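Local structure of halogenase (3E1T) at residues 137-142 and 296-301; 328-333 and 342-347. The protein is an FAD-dependent halogenase that probably installs the chlorine in the biosynthesis of chondrochloren by the myxobacterium Chondromyces crocatus. All blocks are in the same frame, centred on the assembly; numbering follows the deposited sequence.

Contact 1: residues 137-142 and 296-301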
ATOM      1  N   VAL A 137     -11.190 -19.570   8.268  1.00 34.29           N
ATOM      2  CA  VAL A 137     -10.417 -19.681   9.502  1.00 33.60           C
ATOM      3  C   VAL A 137     -11.311 -20.358  10.557  1.00 33.45           C
ATOM      4  O   VAL A 137     -12.478 -20.005  10.696  1.00 33.02           O
ATOM      5  CB  VAL A 137      -9.942 -18.296  10.023  1.00 33.46           C
ATOM      6  CG1 VAL A 137      -9.220 -18.434  11.357  1.00 32.19           C
ATOM      7  CG2 VAL A 137      -9.025 -17.602   8.993  1.00 32.98           C
ATOM      8  N   LEU A 138     -10.748 -21.305  11.310  1.00 33.43           N
ATOM      9  CA  LEU A 138     -11.521 -22.088  12.280  1.00 33.44           C
ATOM     10  C   LEU A 138     -11.299 -21.605  13.698  1.00 33.63           C
ATOM     11  O   LEU A 138     -10.177 -21.295  14.085  1.00 33.64           O
ATOM     12  CB  LEU A 138     -11.191 -23.583  12.169  1.00 33.47           C
ATOM     13  CG  LEU A 138     -11.279 -24.195  10.766  1.00 33.21           C
ATOM     14  CD1 LEU A 138     -10.749 -25.629  10.747  1.00 33.89           C
ATOM     15  CD2 LEU A 138     -12.690 -24.129  10.212  1.00 33.73           C
ATOM     16  N   PHE A 139     -12.382 -21.560  14.473  1.00 34.03           N
ATOM     17  CA  PHE A 139     -12.340 -21.083  15.842  1.00 34.49           C
ATOM     18  C   PHE A 139     -12.754 -22.136  16.868  1.00 35.09           C
ATOM     19  O   PHE A 139     -13.657 -22.947  16.637  1.00 33.30           O
ATOM     20  CB  PHE A 139     -13.222 -19.840  16.004  1.00 34.70           C
ATOM     21  CG  PHE A 139     -12.680 -18.623  15.295  1.00 35.87           C
ATOM     22  CD1 PHE A 139     -11.930 -17.680  15.987  1.00 36.84           C
ATOM     23  CD2 PHE A 139     -12.909 -18.436  13.941  1.00 36.40           C
ATOM     24  CE1 PHE A 139     -11.412 -16.565  15.334  1.00 38.14           C
ATOM     25  CE2 PHE A 139     -12.391 -17.321  13.273  1.00 38.36           C
ATOM     26  CZ  PHE A 139     -11.643 -16.389  13.973  1.00 36.95           C
ATOM     27  N   GLU A 140     -12.077 -22.081  18.009  1.00 36.06           N
ATOM     28  CA  GLU A 140     -12.388 -22.899  19.161  1.00 37.94           C
ATOM     29  C   GLU A 140     -11.931 -22.095  20.375  1.00 38.45           C
ATOM     30  O   GLU A 140     -10.896 -21.424  20.327  1.00 38.02           O
ATOM     31  CB  GLU A 140     -11.652 -24.238  19.052  1.00 38.46           C
ATOM     32  CG  GLU A 140     -11.690 -25.126  20.284  1.00 41.70           C
ATOM     33  CD  GLU A 140     -13.076 -25.595  20.612  1.00 44.93           C
ATOM     34  OE1 GLU A 140     -13.678 -26.334  19.793  1.00 47.73           O
ATOM     35  OE2 GLU A 140     -13.564 -25.224  21.697  1.00 45.62           O
ATOM     36  N   GLY A 141     -12.727 -22.138  21.440  1.00 38.99           N
ATOM     37  CA  GLY A 141     -12.418 -21.417  22.673  1.00 40.27           C
ATOM     38  C   GLY A 141     -12.303 -19.921  22.458  1.00 40.94           C
ATOM     39  O   GLY A 141     -11.537 -19.246  23.155  1.00 41.26           O
ATOM     40  N   GLU A 142     -13.073 -19.417  21.489  1.00 41.73           N
ATOM     41  CA  GLU A 142     -13.084 -18.006  21.088  1.00 42.69           C
ATOM     42  C   GLU A 142     -11.733 -17.568  20.533  1.00 42.10           C
ATOM     43  O   GLU A 142     -11.393 -16.385  20.581  1.00 42.59           O
ATOM     44  CB  GLU A 142     -13.475 -17.099  22.259  1.00 42.88           C
ATOM     45  CG  GLU A 142     -14.810 -17.420  22.920  1.00 44.70           C
ATOM     46  CD  GLU A 142     -15.001 -16.641  24.210  1.00 44.77           C
ATOM     47  OE1 GLU A 142     -14.381 -15.562  24.345  1.00 47.25           O
ATOM     48  OE2 GLU A 142     -15.760 -17.109  25.090  1.00 48.56           O
ATOM     49  N   ASN A 296      -7.999 -12.873  18.744  1.00 38.62           N
ATOM     50  CA  ASN A 296      -7.391 -13.824  19.673  1.00 38.53           C
ATOM     51  C   ASN A 296      -6.904 -14.943  18.788  1.00 37.34           C
ATOM     52  O   ASN A 296      -7.710 -15.697  18.236  1.00 36.83           O
ATOM     53  CB  ASN A 296      -8.395 -14.350  20.714  1.00 39.47           C
ATOM     54  CG  ASN A 296      -8.269 -13.654  22.076  1.00 42.17           C
ATOM     55  OD1 ASN A 296      -7.320 -12.896  22.338  1.00 45.69           O
ATOM     56  ND2 ASN A 296      -9.228 -13.917  22.954  1.00 43.60           N
ATOM     57  N   GLY A 297      -5.589 -14.994  18.600  1.00 36.57           N
ATOM     58  CA  GLY A 297      -4.963 -15.950  17.700  1.00 35.62           C
ATOM     59  C   GLY A 297      -4.982 -15.581  16.224  1.00 35.10           C
ATOM     60  O   GLY A 297      -4.475 -16.333  15.402  1.00 35.33           O
ATOM     61  N   MET A 298      -5.577 -14.443  15.871  1.00 34.04           N
ATOM     62  CA  MET A 298      -5.620 -14.017  14.468  1.00 33.46           C
ATOM     63  C   MET A 298      -5.197 -12.564  14.332  1.00 32.43           C
ATOM     64  O   MET A 298      -5.411 -11.766  15.246  1.00 32.46           O
ATOM     65  CB  MET A 298      -7.010 -14.235  13.861  1.00 33.10           C
ATOM     66  CG  MET A 298      -7.093 -14.081  12.332  1.00 33.81           C
ATOM     67  SD  MET A 298      -8.736 -14.513  11.790  1.00 34.77           S
ATOM     68  CE  MET A 298      -8.801 -13.960  10.070  1.00 32.57           C
ATOM     69  N   ALA A 299      -4.581 -12.237  13.198  1.00 31.30           N
ATOM     70  CA  ALA A 299      -4.210 -10.855  12.865  1.00 29.77           C
ATOM     71  C   ALA A 299      -4.387 -10.589  11.372  1.00 28.82           C
ATOM     72  O   ALA A 299      -4.428 -11.528  10.572  1.00 28.59           O
ATOM     73  CB  ALA A 299      -2.801 -10.575  13.272  1.00 29.66           C
ATOM     74  N   LEU A 300      -4.493  -9.309  11.000  1.00 27.58           N
ATOM     75  CA  LEU A 300      -4.572  -8.915   9.590  1.00 26.46           C
ATOM     76  C   LEU A 300      -3.349  -8.070   9.265  1.00 26.28           C
ATOM     77  O   LEU A 300      -2.965  -7.171  10.030  1.00 25.15           O
ATOM     78  CB  LEU A 300      -5.857  -8.124   9.283  1.00 26.25           C
ATOM     79  CG  LEU A 300      -7.217  -8.602   9.806  1.00 26.48           C
ATOM     80  CD1 LEU A 300      -8.289  -7.492   9.723  1.00 23.55           C
ATOM     81  CD2 LEU A 300      -7.679  -9.860   9.068  1.00 26.51           C
ATOM     82  N   VAL A 301      -2.723  -8.365   8.137  1.00 26.14           N
ATOM     83  CA  VAL A 301      -1.573  -7.558   7.696  1.00 26.88           C
ATOM     84  C   VAL A 301      -1.786  -7.121   6.263  1.00 26.39           C
ATOM     85  O   VAL A 301      -2.494  -7.790   5.497  1.00 25.98           O
ATOM     86  CB  VAL A 301      -0.194  -8.295   7.844  1.00 27.60           C
ATOM     87  CG1 VAL A 301       0.094  -8.689   9.284  1.00 28.46           C
ATOM     88  CG2 VAL A 301      -0.127  -9.482   6.971  1.00 29.42           C
TER
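V137 and M298 face each other across two segments whose backbones never pair: their CA atoms lie 8.9 Å apart, and no hydrogen bond crosses between 137-142 and 296-301. Toward the turn the chains draw closer, the CA atoms of E142 and N296 being separated by 7.2 Å, and here the carbonyl O of E142 meets CB of N296 at 3.6 Å. Backbone bonds run instead to intervening strands, from N296 to A144 and from G297 and A299 to I164.

Side chains therefore bridge the gap. M298 has CG anti to its backbone N (chi1 -169°) and stays extended beyond, which carries the thioether out to V137. The two side chains meet tip to tip: CE of M298 approaches CG2 of V137 at 3.8 Å, while SD of M298 is 4.0 Å from CG1 of V137. F139 crosses M298 at about a right angle and offers its far end, with CZ 4.1 Å from SD of M298. That sulfur sits 69° off the ring normal, an oblique Met-aromatic contact. A144 touches V137, F139 and M298, and V178 adds to the surroundings of the methionine.

Strand 298-300 is the outermost member of the parallel five-stranded sheet, and strand 133-140 is an edge of the antiparallel strands 133-140, 143-150 and 156-161. A parallel sheet ordered 3-2-1-4-5, with a three-stranded beta meander inserted before its fourth strand, is typical of the Rossmann-type FAD-binding domain of the glutathione reductase family.

Contact 2: residues 328-333 and 342-347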
ATOM      1  N   ARG A 328       7.107  -9.767  15.168  1.00 33.77           N
ATOM      2  CA  ARG A 328       7.614  -9.466  16.509  1.00 34.63           C
ATOM      3  C   ARG A 328       6.670  -9.870  17.620  1.00 35.54           C
ATOM      4  O   ARG A 328       7.116 -10.319  18.686  1.00 35.78           O
ATOM      5  CB  ARG A 328       7.945  -7.984  16.666  1.00 34.82           C
ATOM      6  CG  ARG A 328       9.208  -7.577  15.963  1.00 35.00           C
ATOM      7  CD  ARG A 328       9.486  -6.112  16.148  1.00 33.70           C
ATOM      8  NE  ARG A 328      10.657  -5.743  15.356  1.00 35.08           N
ATOM      9  CZ  ARG A 328      10.978  -4.504  15.013  1.00 34.87           C
ATOM     10  NH1 ARG A 328      10.214  -3.482  15.384  1.00 34.42           N
ATOM     11  NH2 ARG A 328      12.061  -4.296  14.286  1.00 34.68           N
ATOM     12  N   ALA A 329       5.372  -9.694  17.395  1.00 36.08           N
ATOM     13  CA  ALA A 329       4.388 -10.131  18.383  1.00 36.78           C
ATOM     14  C   ALA A 329       4.450 -11.652  18.510  1.00 37.24           C
ATOM     15  O   ALA A 329       4.531 -12.180  19.627  1.00 37.34           O
ATOM     16  CB  ALA A 329       2.981  -9.660  18.019  1.00 36.65           C
ATOM     17  N   ILE A 330       4.458 -12.335  17.364  1.00 37.45           N
ATOM     18  CA  ILE A 330       4.492 -13.793  17.310  1.00 38.43           C
ATOM     19  C   ILE A 330       5.803 -14.389  17.865  1.00 39.34           C
ATOM     20  O   ILE A 330       5.757 -15.344  18.637  1.00 39.52           O
ATOM     21  CB  ILE A 330       4.227 -14.315  15.885  1.00 38.03           C
ATOM     22  CG1 ILE A 330       2.786 -13.999  15.468  1.00 37.88           C
ATOM     23  CG2 ILE A 330       4.484 -15.826  15.798  1.00 38.79           C
ATOM     24  CD1 ILE A 330       2.485 -14.285  14.018  1.00 38.29           C
ATOM     25  N   ASN A 331       6.947 -13.821  17.478  1.00 39.92           N
ATOM     26  CA  ASN A 331       8.261 -14.276  17.967  1.00 41.16           C
ATOM     27  C   ASN A 331       8.453 -14.034  19.462  1.00 42.06           C
ATOM     28  O   ASN A 331       9.168 -14.787  20.126  1.00 42.40           O
ATOM     29  CB  ASN A 331       9.410 -13.626  17.184  1.00 40.41           C
ATOM     30  CG  ASN A 331       9.550 -14.175  15.779  1.00 41.02           C
ATOM     31  OD1 ASN A 331       9.081 -15.282  15.471  1.00 40.26           O
ATOM     32  ND2 ASN A 331      10.213 -13.407  14.909  1.00 39.45           N
ATOM     33  N   THR A 332       7.804 -12.997  19.989  1.00 43.00           N
ATOM     34  CA  THR A 332       7.897 -12.657  21.410  1.00 44.15           C
ATOM     35  C   THR A 332       6.964 -13.508  22.283  1.00 45.25           C
ATOM     36  O   THR A 332       7.290 -13.830  23.423  1.00 45.43           O
ATOM     37  CB  THR A 332       7.633 -11.155  21.648  1.00 44.07           C
ATOM     38  OG1 THR A 332       8.536 -10.379  20.849  1.00 44.43           O
ATOM     39  CG2 THR A 332       7.839 -10.786  23.104  1.00 43.88           C
ATOM     40  N   CYS A 333       5.806 -13.869  21.739  1.00 46.53           N
ATOM     41  CA  CYS A 333       4.837 -14.706  22.445  1.00 47.46           C
ATOM     42  C   CYS A 333       5.215 -16.191  22.402  1.00 48.03           C
ATOM     43  O   CYS A 333       5.004 -16.918  23.372  1.00 48.10           O
ATOM     44  CB  CYS A 333       3.433 -14.491  21.877  1.00 47.16           C
ATOM     45  SG  CYS A 333       2.752 -12.861  22.270  1.00 48.17           S
ATOM     46  N   ARG A 342      -0.418  -7.468  25.152  1.00 46.87           N
ATOM     47  CA  ARG A 342       0.591  -6.406  25.078  1.00 46.56           C
ATOM     48  C   ARG A 342       1.242  -6.336  23.700  1.00 45.66           C
ATOM     49  O   ARG A 342       1.417  -5.247  23.151  1.00 45.65           O
ATOM     50  CB  ARG A 342       1.662  -6.535  26.175  1.00 46.64           C
ATOM     51  CG  ARG A 342       2.755  -5.472  26.072  1.00 46.73           C
ATOM     52  CD  ARG A 342       3.584  -5.302  27.344  1.00 47.96           C
ATOM     53  NE  ARG A 342       4.176  -3.962  27.404  1.00 50.48           N
ATOM     54  CZ  ARG A 342       5.111  -3.564  28.269  1.00 52.39           C
ATOM     55  NH1 ARG A 342       5.599  -4.399  29.187  1.00 52.56           N
ATOM     56  NH2 ARG A 342       5.567  -2.316  28.209  1.00 52.29           N
ATOM     57  N   CYS A 343       1.570  -7.495  23.137  1.00 44.56           N
ATOM     58  CA  CYS A 343       2.272  -7.552  21.859  1.00 43.62           C
ATOM     59  C   CYS A 343       1.401  -7.211  20.635  1.00 42.45           C
ATOM     60  O   CYS A 343       1.861  -6.528  19.714  1.00 41.62           O
ATOM     61  CB  CYS A 343       2.967  -8.904  21.693  1.00 43.98           C
ATOM     62  SG  CYS A 343       4.463  -9.023  22.704  1.00 46.12           S
ATOM     63  N   PHE A 344       0.154  -7.677  20.629  1.00 41.07           N
ATOM     64  CA  PHE A 344      -0.731  -7.403  19.502  1.00 39.84           C
ATOM     65  C   PHE A 344      -1.389  -6.019  19.603  1.00 39.57           C
ATOM     66  O   PHE A 344      -1.735  -5.418  18.585  1.00 39.28           O
ATOM     67  CB  PHE A 344      -1.742  -8.528  19.307  1.00 39.75           C
ATOM     68  CG  PHE A 344      -1.148  -9.770  18.684  1.00 39.30           C
ATOM     69  CD1 PHE A 344      -1.200  -9.962  17.309  1.00 38.40           C
ATOM     70  CD2 PHE A 344      -0.520 -10.734  19.475  1.00 38.67           C
ATOM     71  CE1 PHE A 344      -0.653 -11.109  16.718  1.00 40.12           C
ATOM     72  CE2 PHE A 344       0.036 -11.881  18.906  1.00 39.15           C
ATOM     73  CZ  PHE A 344      -0.036 -12.077  17.518  1.00 39.49           C
ATOM     74  N   GLU A 345      -1.526  -5.503  20.821  1.00 38.87           N
ATOM     75  CA  GLU A 345      -1.936  -4.116  21.017  1.00 39.11           C
ATOM     76  C   GLU A 345      -0.863  -3.160  20.503  1.00 37.99           C
ATOM     77  O   GLU A 345      -1.181  -2.126  19.920  1.00 37.65           O
ATOM     78  CB  GLU A 345      -2.236  -3.827  22.485  1.00 39.27           C
ATOM     79  CG  GLU A 345      -3.621  -4.252  22.926  1.00 40.48           C
ATOM     80  CD  GLU A 345      -3.883  -3.947  24.393  1.00 41.92           C
ATOM     81  OE1 GLU A 345      -2.906  -3.950  25.195  1.00 45.28           O
ATOM     82  OE2 GLU A 345      -5.069  -3.706  24.743  1.00 45.35           O
ATOM     83  N   GLU A 346       0.403  -3.523  20.704  1.00 36.75           N
ATOM     84  CA  GLU A 346       1.529  -2.742  20.194  1.00 35.75           C
ATOM     85  C   GLU A 346       1.587  -2.753  18.670  1.00 34.31           C
ATOM     86  O   GLU A 346       1.843  -1.727  18.040  1.00 33.89           O
ATOM     87  CB  GLU A 346       2.849  -3.256  20.773  1.00 36.47           C
ATOM     88  CG  GLU A 346       4.057  -2.342  20.503  1.00 38.89           C
ATOM     89  CD  GLU A 346       3.977  -0.994  21.228  1.00 42.74           C
ATOM     90  OE1 GLU A 346       2.947  -0.689  21.880  1.00 45.27           O
ATOM     91  OE2 GLU A 346       4.952  -0.224  21.134  1.00 44.06           O
ATOM     92  N   PHE A 347       1.375  -3.931  18.091  1.00 32.18           N
ATOM     93  CA  PHE A 347       1.262  -4.092  16.666  1.00 30.26           C
ATOM     94  C   PHE A 347       0.210  -3.138  16.046  1.00 29.88           C
ATOM     95  O   PHE A 347       0.533  -2.377  15.143  1.00 29.07           O
ATOM     96  CB  PHE A 347       0.913  -5.556  16.368  1.00 29.65           C
ATOM     97  CG  PHE A 347       0.109  -5.755  15.112  1.00 27.74           C
ATOM     98  CD1 PHE A 347       0.574  -5.299  13.886  1.00 26.06           C
ATOM     99  CD2 PHE A 347      -1.105  -6.415  15.159  1.00 26.55           C
ATOM    100  CE1 PHE A 347      -0.153  -5.503  12.728  1.00 25.23           C
ATOM    101  CE2 PHE A 347      -1.843  -6.617  14.015  1.00 24.40           C
ATOM    102  CZ  PHE A 347      -1.358  -6.159  12.781  1.00 25.36           C
TER
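A329 lays its methyl over one face of the F344 ring, with CB of A329 3.8 Å from the ring centroid and only 10° off the normal, a well-centred CH-pi contact. That same CB also meets CB of C343 at 3.8 Å, so the methyl has the aromatic face on one side and the C343 side chain at roughly a right angle to it. F344 keeps CG anti to its carbonyl carbon (chi1 -75°), which swings the ring toward helix 315-333; there its CZ reaches CG1 of I330 at 4.0 Å, the two side chains crossing obliquely. C343 fits between two residues of that helix: its SG touches CG2 of T332 at 3.8 Å and its CB lies 4.0 Å from SG of C333. The sulfurs of C333 and C343 are 4.2 Å apart, too far for a disulfide. A serine in place of F344 would probably leave the A329 methyl and I330 CG1 without their aromatic partner and open a gap between the helices.

The next shell fixes these groups. OG1 of T332 donates to the carbonyl O of R328 at 2.6 Å, an oxygen that also accepts from the backbone N of T332; this turns the methyl of T332 to C343, while W502 N bonds the same hydroxyl. Behind the helix, L22 and V26 of helix 17-27 and F163 of strand 163-166 pack on I330.

The segments run antiparallel at 169°, their axes 8.9 Å apart at closest approach. All six touching residues are buried and no hydrogen bond joins the two segments, which implies a helical hairpin held here by apolar fit, with the threonine hydroxyl satisfied by R328 O and W502 N, not by the facing helix.

Contact 1 lies at the surface and contact 2 is buried, although their centres are about 15 Å apart. The first joins edge strands of two different sheets, the second two successive helices, so they share no element. They nevertheless meet: CB of A299, on strand 298-300, lies 4.1 Å from CE1 of F344, and the carbonyl O of L300 is 3.3 Å from CZ of F347. M298 and A299 thus serve different neighbours, the beta meander and the helical hairpin. Neither interface has a hydrogen bond between its segments; sulfur meets a ring obliquely at the strand edge, whereas a methyl lies over a ring face among the helices, where 258 Å² is buried against 194 Å².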